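Local coordinates for Ice-binding protein isoform1a (Antarctomyces psychrotrophicus, PDB 7BWY) that binds ice, probably at specific water molecules of its prism planes, and is built as a right-handed beta-helix of the ice-binding protein family, at residues D111-L116 and S141-N146; T31-D36 and V197-N202; S106-D111 and T132-Y137; G38-S43 and T62-F67. The protein carries 2 engineered substitutions. One frame throughout, in Å; residues are numbered along the deposited sequence.

Contact 1: residues D111-L116 and S141-N146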
loop_
_atom_site.group_PDB
_atom_site.type_symbol
_atom_site.label_atom_id
_atom_site.label_comp_id
_atom_site.label_asym_id
_atom_site.label_seq_id
_atom_site.Cartn_x
_atom_site.Cartn_y
_atom_site.Cartn_z
ATOM N N ASP A 111 -1.009 -14.585 -6.319
ATOM C CA ASP A 111 -2.103 -15.200 -7.043
ATOM C C ASP A 111 -2.913 -16.057 -6.074
ATOM O O ASP A 111 -2.359 -16.892 -5.407
ATOM C CB ASP A 111 -1.577 -16.033 -8.214
ATOM C CG ASP A 111 -2.684 -16.362 -9.226
ATOM O OD1 ASP A 111 -3.781 -15.704 -9.233
ATOM O OD2 ASP A 111 -2.441 -17.223 -10.023
ATOM N N GLY A 112 -4.225 -15.859 -6.011
ATOM C CA GLY A 112 -5.008 -16.592 -5.029
ATOM C C GLY A 112 -5.190 -15.723 -3.789
ATOM O O GLY A 112 -5.501 -14.525 -3.908
ATOM N N VAL A 113 -5.009 -16.341 -2.612
ATOM C CA VAL A 113 -5.390 -15.729 -1.335
ATOM C C VAL A 113 -4.210 -15.807 -0.386
ATOM O O VAL A 113 -3.579 -16.875 -0.280
ATOM C CB VAL A 113 -6.572 -16.450 -0.698
ATOM C CG1 VAL A 113 -6.862 -15.752 0.622
ATOM C CG2 VAL A 113 -7.776 -16.386 -1.653
ATOM N N LEU A 114 -3.832 -14.647 0.162
ATOM C CA LEU A 114 -2.830 -14.629 1.228
ATOM C C LEU A 114 -3.609 -14.318 2.495
ATOM O O LEU A 114 -4.357 -13.326 2.490
ATOM C CB LEU A 114 -1.838 -13.488 0.990
ATOM C CG LEU A 114 -0.933 -13.138 2.178
ATOM C CD1 LEU A 114 -0.108 -14.361 2.573
ATOM C CD2 LEU A 114 0.014 -12.009 1.759
ATOM N N THR A 115 -3.448 -15.162 3.540
ATOM C CA THR A 115 -4.140 -14.871 4.804
ATOM C C THR A 115 -3.188 -14.281 5.841
ATOM O O THR A 115 -2.092 -14.803 6.057
ATOM C CB THR A 115 -4.716 -16.139 5.439
ATOM O OG1 THR A 115 -5.515 -16.714 4.400
ATOM C CG2 THR A 115 -5.562 -15.815 6.664
ATOM N N LEU A 116 -3.634 -13.230 6.532
ATOM C CA LEU A 116 -2.773 -12.727 7.594
ATOM C C LEU A 116 -3.405 -13.096 8.944
ATOM O O LEU A 116 -4.507 -12.668 9.269
ATOM C CB LEU A 116 -2.528 -11.218 7.410
ATOM C CG LEU A 116 -1.939 -10.858 6.035
ATOM C CD1 LEU A 116 -1.799 -9.371 5.823
ATOM C CD2 LEU A 116 -0.619 -11.568 5.782
ATOM N N SER A 141 -6.514 -11.986 -3.516
ATOM C CA SER A 141 -7.028 -11.277 -2.341
ATOM C C SER A 141 -6.126 -11.505 -1.139
ATOM O O SER A 141 -5.494 -12.562 -1.009
ATOM C CB SER A 141 -8.410 -11.742 -2.005
ATOM O OG SER A 141 -9.050 -10.771 -1.227
ATOM N N ILE A 142 -6.113 -10.520 -0.250
ATOM C CA ILE A 142 -5.516 -10.692 1.070
ATOM C C ILE A 142 -6.638 -10.705 2.108
ATOM O O ILE A 142 -7.462 -9.792 2.159
ATOM C CB ILE A 142 -4.467 -9.586 1.327
ATOM C CG1 ILE A 142 -3.240 -9.781 0.426
ATOM C CG2 ILE A 142 -4.060 -9.555 2.785
ATOM C CD1 ILE A 142 -2.586 -8.494 0.146
ATOM N N ILE A 143 -6.629 -11.729 2.983
ATOM C CA ILE A 143 -7.647 -11.947 4.013
ATOM C C ILE A 143 -7.026 -11.749 5.413
ATOM O O ILE A 143 -5.920 -12.231 5.638
ATOM C CB ILE A 143 -8.187 -13.394 3.808
ATOM C CG1 ILE A 143 -9.065 -13.474 2.561
ATOM C CG2 ILE A 143 -8.986 -13.891 4.983
ATOM C CD1 ILE A 143 -10.174 -12.450 2.517
ATOM N N LEU A 144 -7.755 -11.083 6.336
ATOM C CA LEU A 144 -7.364 -10.852 7.742
ATOM C C LEU A 144 -8.084 -11.844 8.646
ATOM O O LEU A 144 -9.275 -12.012 8.530
ATOM C CB LEU A 144 -7.811 -9.448 8.178
ATOM C CG LEU A 144 -7.215 -8.384 7.268
ATOM C CD1 LEU A 144 -7.513 -6.961 7.686
ATOM C CD2 LEU A 144 -5.741 -8.641 7.106
ATOM N N THR A 145 -7.401 -12.468 9.589
ATOM C CA THR A 145 -8.107 -13.355 10.497
ATOM C C THR A 145 -7.575 -13.177 11.934
ATOM O O THR A 145 -6.473 -12.659 12.138
ATOM C CB THR A 145 -8.019 -14.773 9.919
ATOM O OG1 THR A 145 -8.972 -15.504 10.670
ATOM C CG2 THR A 145 -6.672 -15.431 10.099
ATOM N N ASN A 146 -8.399 -13.552 12.936
ATOM C CA ASN A 146 -8.008 -13.706 14.331
ATOM C C ASN A 146 -7.340 -12.415 14.810
ATOM O O ASN A 146 -6.192 -12.460 15.246
ATOM C CB ASN A 146 -6.887 -14.744 14.507
ATOM C CG ASN A 146 -7.281 -16.149 14.097
ATOM O OD1 ASN A 146 -8.451 -16.472 14.081
ATOM N ND2 ASN A 146 -6.337 -17.030 13.787
#
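Val113 to Leu116 pair with Ser141 to Leu144 as neighbouring parallel strands, their short axes 4.6 Å apart at closest approach and turned 24° from each other. Five backbone hydrogen bonds form the ladder. Ser141, Ile143 and Thr145 donate to Gly112 O, Leu114 O and Leu116 O. Leu114 and Leu116 donate in return to Ser141 O and Ile143 O. The shortest runs from Leu116 N to Ile143 O, at 2.7 Å.

Ile142 links the leucines on the buried face. Its CG1 branch lies alongside Leu114 and points the same way, 4.0 Å from Leu114 CB. With CG1 beside the backbone N (chi1 -69°), the CG2 methyl is left beside the carbonyl carbon. From there CG2 meets Leu116 CD1 at 3.8 Å. Leu144 CD2 adds a looser contact to Leu116 CB. Trp155 of strand 153-157 packs on both Leu114 and Ile142. With an alanine in place of Ile142, Leu116 CD1 and the flank of Leu114 would probably lose their partner, and a gap would open next to Trp155.

The other face carries Val113, Thr115, Ser141 and Ile143. Val113 CG1 touches Ile143 CG1 at 3.7 Å. Further along, Thr115 CG2 meets Thr145 CG2 at 3.6 Å, methyl against methyl.

Strand 113-117 also pairs with strand 95-98, and Ile142 bonds through its backbone to His168. Such stacking of successive coils is the hallmark of a beta-helix. Across this step the polar bonding is all backbone, and the side chains meet through carbon alone. The register is thus set by the backbone ladder, and the side chains add apolar packing on both faces.

Contact 2: residues T31-D36 and V197-N202; sequences TVINGD and VTLDSN
A threonine hydroxyl stands in for a backbone carbonyl here: Thr31 OG1 accepts the backbone N-H of Asn202 at 2.9 Å, with an angle of 155° at the hydrogen. OG1 lies beside the backbone N of Thr31 (chi1 -76°), which turns it to the Ser201-Asn202 corner. The same hydroxyl is hydrogen-bonded to Asn27 OD1, so two partners fix its rotation. A valine in its place would probably leave both Asn202 N and Asn27 OD1 without their mate. One residue on, Val32 N returns a bond to Asn202 O at 2.8 Å.

Asn202 is also pinned by its side chain. Its OD1 takes the N-H of Asp200 at 2.7 Å from above the amide plane, not along a lone pair. Its ND2 donates to Gln182 O and Ala185 O. The amide is therefore gripped at both ends, and the turn at Ser201 closes around it. Ser201 OG meets Asp200 OD1 on its anti side, out of the carboxylate plane, while Asp200 OD2 bonds to Thr183 OG1.

Beside the polar part, Ile33 CD1 meets Leu199 CD1 at 3.9 Å, the two side chains crossing at about a right angle. The contact joins a beta-helix coil from near the start of the chain to one from near its end. Leu199 packs on strands 25-28 and 179-181, Ile33 packs on Ala19 of strand 17-21, and strand 32-34 runs between strands 51-52 and 203-205.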
loop_
_atom_site.group_PDB
_atom_site.type_symbol
_atom_site.label_atom_id
_atom_site.label_comp_id
_atom_site.label_asym_id
_atom_site.label_seq_id
_atom_site.Cartn_x
_atom_site.Cartn_y
_atom_site.Cartn_z
ATOM N N THR A 31 -13.349 6.002 -9.522
ATOM C CA THR A 31 -12.559 5.685 -8.347
ATOM C C THR A 31 -13.114 6.410 -7.110
ATOM O O THR A 31 -13.652 7.514 -7.195
ATOM C CB THR A 31 -11.131 6.161 -8.581
ATOM O OG1 THR A 31 -10.648 5.171 -9.468
ATOM C CG2 THR A 31 -10.269 6.206 -7.325
ATOM N N VAL A 32 -13.040 5.757 -5.954
ATOM C CA VAL A 32 -13.466 6.410 -4.722
ATOM C C VAL A 32 -12.305 6.297 -3.728
ATOM O O VAL A 32 -11.802 5.175 -3.474
ATOM C CB VAL A 32 -14.735 5.734 -4.175
ATOM C CG1 VAL A 32 -14.927 6.098 -2.690
ATOM C CG2 VAL A 32 -15.958 6.137 -4.996
ATOM N N ILE A 33 -11.812 7.455 -3.248
ATOM C CA ILE A 33 -10.758 7.449 -2.213
ATOM C C ILE A 33 -11.363 7.905 -0.883
ATOM O O ILE A 33 -11.786 9.059 -0.756
ATOM C CB ILE A 33 -9.517 8.265 -2.624
ATOM C CG1 ILE A 33 -8.979 7.568 -3.887
ATOM C CG2 ILE A 33 -8.523 8.234 -1.461
ATOM C CD1 ILE A 33 -7.635 7.917 -4.309
ATOM N N ASN A 34 -11.533 6.946 0.033
ATOM C CA ASN A 34 -12.026 7.210 1.390
ATOM C C ASN A 34 -10.837 7.619 2.269
ATOM O O ASN A 34 -10.156 6.794 2.898
ATOM C CB ASN A 34 -12.651 5.939 1.920
ATOM C CG ASN A 34 -13.927 5.588 1.179
ATOM O OD1 ASN A 34 -14.767 6.465 0.894
ATOM N ND2 ASN A 34 -14.056 4.308 0.838
ATOM N N GLY A 35 -10.470 8.887 2.121
ATOM C CA GLY A 35 -9.220 9.403 2.648
ATOM C C GLY A 35 -8.812 10.687 1.927
ATOM O O GLY A 35 -9.562 11.194 1.077
ATOM N N ASP A 36 -7.601 11.174 2.265
ATOM C CA ASP A 36 -7.023 12.343 1.633
ATOM C C ASP A 36 -6.233 11.879 0.420
ATOM O O ASP A 36 -5.843 10.710 0.340
ATOM C CB ASP A 36 -6.050 13.036 2.589
ATOM C CG ASP A 36 -6.770 13.572 3.814
ATOM O OD1 ASP A 36 -8.054 13.805 3.713
ATOM O OD2 ASP A 36 -6.077 13.729 4.863
ATOM N N VAL A 197 1.166 7.473 -8.453
ATOM C CA VAL A 197 0.089 6.526 -8.308
ATOM C C VAL A 197 -0.801 6.622 -9.540
ATOM O O VAL A 197 -1.244 7.719 -9.910
ATOM C CB VAL A 197 -0.728 6.821 -7.038
ATOM C CG1 VAL A 197 -1.987 5.921 -6.949
ATOM C CG2 VAL A 197 0.170 6.642 -5.826
ATOM N N THR A 198 -1.085 5.460 -10.150
ATOM C CA THR A 198 -2.113 5.434 -11.192
ATOM C C THR A 198 -3.229 4.472 -10.822
ATOM O O THR A 198 -2.983 3.406 -10.244
ATOM C CB THR A 198 -1.494 5.161 -12.572
ATOM O OG1 THR A 198 -0.901 3.887 -12.475
ATOM C CG2 THR A 198 -0.300 6.057 -12.821
ATOM N N LEU A 199 -4.450 4.872 -11.180
ATOM C CA LEU A 199 -5.648 4.266 -10.664
ATOM C C LEU A 199 -6.598 4.036 -11.821
ATOM O O LEU A 199 -6.692 4.859 -12.713
ATOM C CB LEU A 199 -6.312 5.258 -9.688
ATOM C CG LEU A 199 -5.455 5.615 -8.473
ATOM C CD1 LEU A 199 -6.101 6.709 -7.650
ATOM C CD2 LEU A 199 -5.149 4.403 -7.621
ATOM N N ASP A 200 -7.395 2.984 -11.720
ATOM C CA ASP A 200 -8.509 2.777 -12.623
ATOM C C ASP A 200 -9.650 2.111 -11.856
ATOM O O ASP A 200 -9.598 0.925 -11.553
ATOM C CB ASP A 200 -8.060 1.888 -13.789
ATOM C CG ASP A 200 -9.143 1.676 -14.864
ATOM O OD1 ASP A 200 -10.309 2.161 -14.721
ATOM O OD2 ASP A 200 -8.824 1.028 -15.843
ATOM N N SER A 201 -10.718 2.876 -11.631
ATOM C CA SER A 201 -11.959 2.422 -10.990
ATOM C C SER A 201 -11.655 1.676 -9.703
ATOM O O SER A 201 -12.167 0.559 -9.506
ATOM C CB SER A 201 -12.831 1.561 -11.921
ATOM O OG SER A 201 -12.720 2.104 -13.216
ATOM N N ASN A 202 -10.817 2.309 -8.860
ATOM C CA ASN A 202 -10.422 1.639 -7.642
ATOM C C ASN A 202 -11.258 2.180 -6.475
ATOM O O ASN A 202 -11.911 3.237 -6.556
ATOM C CB ASN A 202 -8.940 1.841 -7.375
ATOM C CG ASN A 202 -8.114 1.399 -8.555
ATOM O OD1 ASN A 202 -7.453 2.234 -9.155
ATOM N ND2 ASN A 202 -8.058 0.104 -8.842
#

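Contact 3: residues S106-D111 and T132-Y137; sequences SAVGLD and TTLVTY
Two different first torsions bring Tyr137 and Asp111 together. The ring carbon CG of Tyr137 stands beside its backbone N (chi1 -71°), while CG of Asp111 is anti to its own N (chi1 -164°). The two side chains then cross at about a right angle, with carboxylate and ring planes 62° apart. Asp111 OD1 lies 3.4 Å from Tyr137 CB, and Asp111 CB is 3.7 Å from Tyr137 CD2. The backbone N of Asp111 sits at the ring edge, in its plane. Val135 CG1 lies over one face, offset toward the rim.

Gly109 passes close to this ring, its CA 4.2 Å from Tyr137 CE2. A CB at this glycine would press tightly on CE2, so the missing side chain makes room for the ring.

Before this end, strands 108-110 and 134-136 run parallel, as neighbouring coils of the right-handed beta-helix. Val108 N, Val135 N, Leu110 N and Tyr137 N each donate across the step, to Thr133 O, Val108 O, Val135 O and Leu110 O. Strand 161-163 follows on the far side of 134-136. On the inner face, Val108 CG2 meets Leu134 CD1 at 3.8 Å, and Leu92 packs on both. Leu110 CB touches the methyl CG2 of Thr136 at 3.9 Å, while Thr136 OG1 bonds to Gly164 N.

Two waters fill in where the strands start. One gives its hydrogens to Ser106 O and Thr133 O and accepts from Thr132 N. The other donates to Val108 O at 2.9 Å and is hydrogen-bonded to Thr133 OG1 at 2.6 Å.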
loop_
_atom_site.group_PDB
_atom_site.type_symbol
_atom_site.label_atom_id
_atom_site.label_comp_id
_atom_site.label_asym_id
_atom_site.label_seq_id
_atom_site.Cartn_x
_atom_site.Cartn_y
_atom_site.Cartn_z
ATOM N N SER A 106 13.572 -10.898 -4.308
ATOM C CA SER A 106 13.258 -10.462 -5.667
ATOM C C SER A 106 11.764 -10.478 -5.906
ATOM O O SER A 106 10.999 -10.400 -4.950
ATOM C CB SER A 106 13.934 -11.273 -6.702
ATOM O OG SER A 106 13.911 -12.581 -6.243
ATOM N N ALA A 107 11.385 -10.508 -7.193
ATOM C CA ALA A 107 10.038 -10.157 -7.595
ATOM C C ALA A 107 9.055 -11.102 -6.894
ATOM O O ALA A 107 9.296 -12.307 -6.791
ATOM C CB ALA A 107 10.022 -10.262 -9.107
ATOM N N VAL A 108 7.952 -10.581 -6.343
ATOM C CA VAL A 108 6.986 -11.514 -5.783
ATOM C C VAL A 108 5.648 -11.289 -6.472
ATOM O O VAL A 108 5.297 -10.168 -6.897
ATOM C CB VAL A 108 6.831 -11.437 -4.245
ATOM C CG1 VAL A 108 8.153 -11.640 -3.522
ATOM C CG2 VAL A 108 6.259 -10.102 -3.842
ATOM N N GLY A 109 4.869 -12.366 -6.518
ATOM C CA GLY A 109 3.512 -12.186 -6.972
ATOM C C GLY A 109 2.518 -12.808 -5.992
ATOM O O GLY A 109 2.857 -13.712 -5.223
ATOM N N LEU A 110 1.291 -12.295 -6.034
ATOM C CA LEU A 110 0.194 -12.810 -5.230
ATOM C C LEU A 110 -0.912 -13.263 -6.181
ATOM O O LEU A 110 -1.647 -12.445 -6.754
ATOM C CB LEU A 110 -0.313 -11.732 -4.258
ATOM C CG LEU A 110 -1.600 -12.051 -3.476
ATOM C CD1 LEU A 110 -1.636 -13.476 -2.984
ATOM C CD2 LEU A 110 -1.728 -11.116 -2.300
ATOM N N ASP A 111 -1.009 -14.585 -6.319
ATOM C CA ASP A 111 -2.103 -15.200 -7.043
ATOM C C ASP A 111 -2.913 -16.057 -6.074
ATOM O O ASP A 111 -2.359 -16.892 -5.407
ATOM C CB ASP A 111 -1.577 -16.033 -8.214
ATOM C CG ASP A 111 -2.684 -16.362 -9.226
ATOM O OD1 ASP A 111 -3.781 -15.704 -9.233
ATOM O OD2 ASP A 111 -2.441 -17.223 -10.023
ATOM N N THR A 132 12.179 -5.870 -4.601
ATOM C CA THR A 132 12.014 -5.316 -5.938
ATOM C C THR A 132 10.541 -5.037 -6.195
ATOM O O THR A 132 9.999 -4.069 -5.641
ATOM C CB THR A 132 12.710 -6.172 -7.013
ATOM O OG1 THR A 132 12.026 -7.415 -7.182
ATOM C CG2 THR A 132 14.202 -6.381 -6.819
ATOM N N THR A 133 9.893 -5.868 -7.045
ATOM C CA THR A 133 8.533 -5.534 -7.466
ATOM C C THR A 133 7.523 -6.323 -6.640
ATOM O O THR A 133 7.824 -7.405 -6.176
ATOM C CB THR A 133 8.296 -5.769 -8.973
ATOM O OG1 THR A 133 8.690 -7.115 -9.237
ATOM C CG2 THR A 133 9.058 -4.811 -9.874
ATOM N N LEU A 134 6.307 -5.800 -6.517
ATOM C CA LEU A 134 5.144 -6.614 -6.140
ATOM C C LEU A 134 4.127 -6.592 -7.281
ATOM O O LEU A 134 3.705 -5.498 -7.751
ATOM C CB LEU A 134 4.506 -5.978 -4.882
ATOM C CG LEU A 134 3.101 -6.480 -4.527
ATOM C CD1 LEU A 134 3.151 -7.942 -4.091
ATOM C CD2 LEU A 134 2.528 -5.604 -3.424
ATOM N N VAL A 135 3.656 -7.790 -7.655
ATOM C CA VAL A 135 2.538 -7.889 -8.587
ATOM C C VAL A 135 1.391 -8.669 -7.945
ATOM O O VAL A 135 1.563 -9.809 -7.520
ATOM C CB VAL A 135 2.989 -8.554 -9.927
ATOM C CG1 VAL A 135 1.855 -8.599 -10.938
ATOM C CG2 VAL A 135 4.074 -7.726 -10.573
ATOM N N THR A 136 0.189 -8.106 -7.890
ATOM C CA THR A 136 -0.885 -9.047 -7.557
ATOM C C THR A 136 -1.727 -9.401 -8.784
ATOM O O THR A 136 -2.004 -8.523 -9.615
ATOM C CB THR A 136 -1.746 -8.483 -6.416
ATOM O OG1 THR A 136 -2.546 -7.392 -6.896
ATOM C CG2 THR A 136 -0.883 -8.017 -5.260
ATOM N N TYR A 137 -2.288 -10.615 -8.805
ATOM C CA TYR A 137 -3.027 -11.119 -9.960
ATOM C C TYR A 137 -4.511 -10.780 -9.906
ATOM O O TYR A 137 -5.015 -10.342 -8.875
ATOM C CB TYR A 137 -2.683 -12.584 -10.193
ATOM C CG TYR A 137 -1.272 -12.689 -10.704
ATOM C CD1 TYR A 137 -0.950 -12.233 -11.985
ATOM C CD2 TYR A 137 -0.231 -13.036 -9.868
ATOM C CE1 TYR A 137 0.351 -12.230 -12.461
ATOM C CE2 TYR A 137 1.072 -13.072 -10.331
ATOM C CZ TYR A 137 1.368 -12.686 -11.629
ATOM O OH TYR A 137 2.678 -12.701 -12.043
HETATM O O HOH W 1 9.994 -7.930 -4.413
HETATM O O HOH W 2 6.538 -8.631 -9.001
#

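Contact 4: residues G38-S43 and T62-F67; sequences GTTGTS and TSTQAF
Thr40 reaches from the end of a strand to the side of a helix, touching Ser63, Thr64 and Phe67. Its CB comes first, 4.1 Å from Ser63 OG. At the branch, OG1 stands between the backbone N and the carbonyl carbon (chi1 49°). That torsion puts the methyl CG2 anti to the carbonyl carbon and sends it to the helix. CG2 does most of the touching. It lies 3.6 Å from Ser63 O and only slightly further from Ser63 OG. Its next neighbour along the helix is Thr64 CA, at 3.8 Å. One turn on from Ser63, it meets Phe67 CB at 3.7 Å. The methyl therefore rests against the groove between Ser63 and Phe67.

Ser63 O is engaged within the helix, where it accepts from Phe67 N at 2.8 Å. The methyl thus packs against a carbonyl that already has its partner. No hydrogen bond crosses between the two segments, and the contact is one of shape. Ser63 also turns its CB toward the strand, 3.5 Å from Thr39 O.

The strand end has its own brace. Thr39 OG1 accepts from Gly41 N at 3.2 Å, which makes an ST turn, and it also bonds to Ala21 O. This turn leads the chain away from the helix after Thr40.

Pro22 packs on Thr40 and Phe67. Backbone bonds of Thr39 to His57 and Asn59 pair strand 36-39 with strand 56-58. Ala66 packs on Phe17 and Leu20 of strand 17-21, Thr62 touches His57 of strand 56-58, and Thr40 follows strand 36-39, so helix 61-79 lies against these three strands.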
loop_
_atom_site.group_PDB
_atom_site.type_symbol
_atom_site.label_atom_id
_atom_site.label_comp_id
_atom_site.label_asym_id
_atom_site.label_seq_id
_atom_site.Cartn_x
_atom_site.Cartn_y
_atom_site.Cartn_z
ATOM N N GLY A 38 -2.930 13.452 -2.192
ATOM C CA GLY A 38 -2.166 14.613 -2.579
ATOM C C GLY A 38 -0.940 14.289 -3.411
ATOM O O GLY A 38 -0.658 13.134 -3.712
ATOM N N THR A 39 -0.249 15.349 -3.834
ATOM C CA THR A 39 0.988 15.274 -4.593
ATOM C C THR A 39 1.810 16.514 -4.278
ATOM O O THR A 39 1.254 17.590 -4.041
ATOM C CB THR A 39 0.706 15.189 -6.093
ATOM O OG1 THR A 39 1.969 15.075 -6.744
ATOM C CG2 THR A 39 -0.026 16.400 -6.609
ATOM N N THR A 40 3.131 16.345 -4.213
ATOM C CA THR A 40 3.978 17.504 -3.988
ATOM C C THR A 40 4.246 18.191 -5.320
ATOM O O THR A 40 4.685 19.331 -5.296
ATOM C CB THR A 40 5.316 17.175 -3.326
ATOM O OG1 THR A 40 5.774 16.097 -4.133
ATOM C CG2 THR A 40 5.205 16.709 -1.901
ATOM N N GLY A 41 3.948 17.511 -6.438
ATOM C CA GLY A 41 3.928 18.105 -7.775
ATOM C C GLY A 41 2.663 18.928 -8.000
ATOM O O GLY A 41 2.034 19.362 -7.029
ATOM N N THR A 42 2.274 19.148 -9.270
ATOM C CA THR A 42 1.008 19.843 -9.439
ATOM C C THR A 42 -0.002 19.081 -10.280
ATOM O O THR A 42 -1.010 19.676 -10.627
ATOM C CB THR A 42 1.113 21.259 -10.031
ATOM O OG1 THR A 42 1.966 21.221 -11.178
ATOM C CG2 THR A 42 1.528 22.300 -9.011
ATOM N N SER A 43 0.214 17.806 -10.613
ATOM C CA SER A 43 -0.859 17.237 -11.416
ATOM C C SER A 43 -1.587 16.099 -10.702
ATOM O O SER A 43 -0.988 15.116 -10.254
ATOM C CB SER A 43 -0.486 16.931 -12.847
ATOM O OG SER A 43 0.421 15.839 -12.871
ATOM N N THR A 62 0.954 20.515 3.630
ATOM C CA THR A 62 0.543 19.182 4.061
ATOM C C THR A 62 1.166 18.109 3.149
ATOM O O THR A 62 1.758 17.134 3.621
ATOM C CB THR A 62 -0.976 19.045 4.183
ATOM O OG1 THR A 62 -1.452 20.197 4.873
ATOM C CG2 THR A 62 -1.367 17.771 4.901
ATOM N N SER A 63 1.073 18.345 1.842
ATOM C CA SER A 63 1.663 17.481 0.836
ATOM C C SER A 63 3.143 17.257 1.126
ATOM O O SER A 63 3.604 16.114 1.212
ATOM C CB SER A 63 1.357 18.011 -0.556
ATOM O OG SER A 63 2.360 18.873 -1.024
ATOM N N THR A 64 3.868 18.341 1.410
ATOM C CA THR A 64 5.304 18.227 1.619
ATOM C C THR A 64 5.596 17.380 2.849
ATOM O O THR A 64 6.460 16.497 2.844
ATOM C CB THR A 64 5.918 19.597 1.936
ATOM O OG1 THR A 64 5.974 20.202 0.652
ATOM C CG2 THR A 64 7.322 19.520 2.515
ATOM N N GLN A 65 4.905 17.698 3.935
ATOM C CA GLN A 65 5.112 16.977 5.181
ATOM C C GLN A 65 4.684 15.492 5.060
ATOM O O GLN A 65 5.347 14.564 5.588
ATOM C CB GLN A 65 4.308 17.712 6.283
ATOM C CG GLN A 65 4.541 17.096 7.670
ATOM C CD GLN A 65 6.020 17.265 7.952
ATOM O OE1 GLN A 65 6.523 18.382 7.861
ATOM N NE2 GLN A 65 6.756 16.187 8.208
ATOM N N ALA A 66 3.497 15.247 4.470
ATOM C CA ALA A 66 3.011 13.869 4.281
ATOM C C ALA A 66 3.977 13.066 3.403
ATOM O O ALA A 66 4.359 11.940 3.743
ATOM C CB ALA A 66 1.635 13.918 3.658
ATOM N N PHE A 67 4.456 13.699 2.311
ATOM C CA PHE A 67 5.450 12.994 1.516
ATOM C C PHE A 67 6.672 12.613 2.341
ATOM O O PHE A 67 7.151 11.478 2.277
ATOM C CB PHE A 67 5.806 13.703 0.214
ATOM C CG PHE A 67 6.729 12.839 -0.619
ATOM C CD1 PHE A 67 6.294 11.604 -1.114
ATOM C CD2 PHE A 67 8.051 13.216 -0.861
ATOM C CE1 PHE A 67 7.139 10.784 -1.861
ATOM C CE2 PHE A 67 8.899 12.401 -1.613
ATOM C CZ PHE A 67 8.441 11.191 -2.117
#

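Overall arrangement
Contact 2 opens first along the chain and closes last. Within it, contact 4 closes before contacts 3 and 1 open. The segments of contacts 3 and 1 alternate in sequence. Contacts 1 and 3 share Asp111 and describe the same two coils on successive sides; they touch where Ile142 CG1 packs on Leu110 CD2. Their centres are 15 Å apart. Contacts 2 and 4 adjoin through strands 32-34 and 36-39, with centres 16 Å apart. The centres of contacts 1 and 4 are about 32 Å apart, on opposite sides of the chain's centre. Contact 2 brings early and late coils together, so the beta-helix does not simply stack in sequence order.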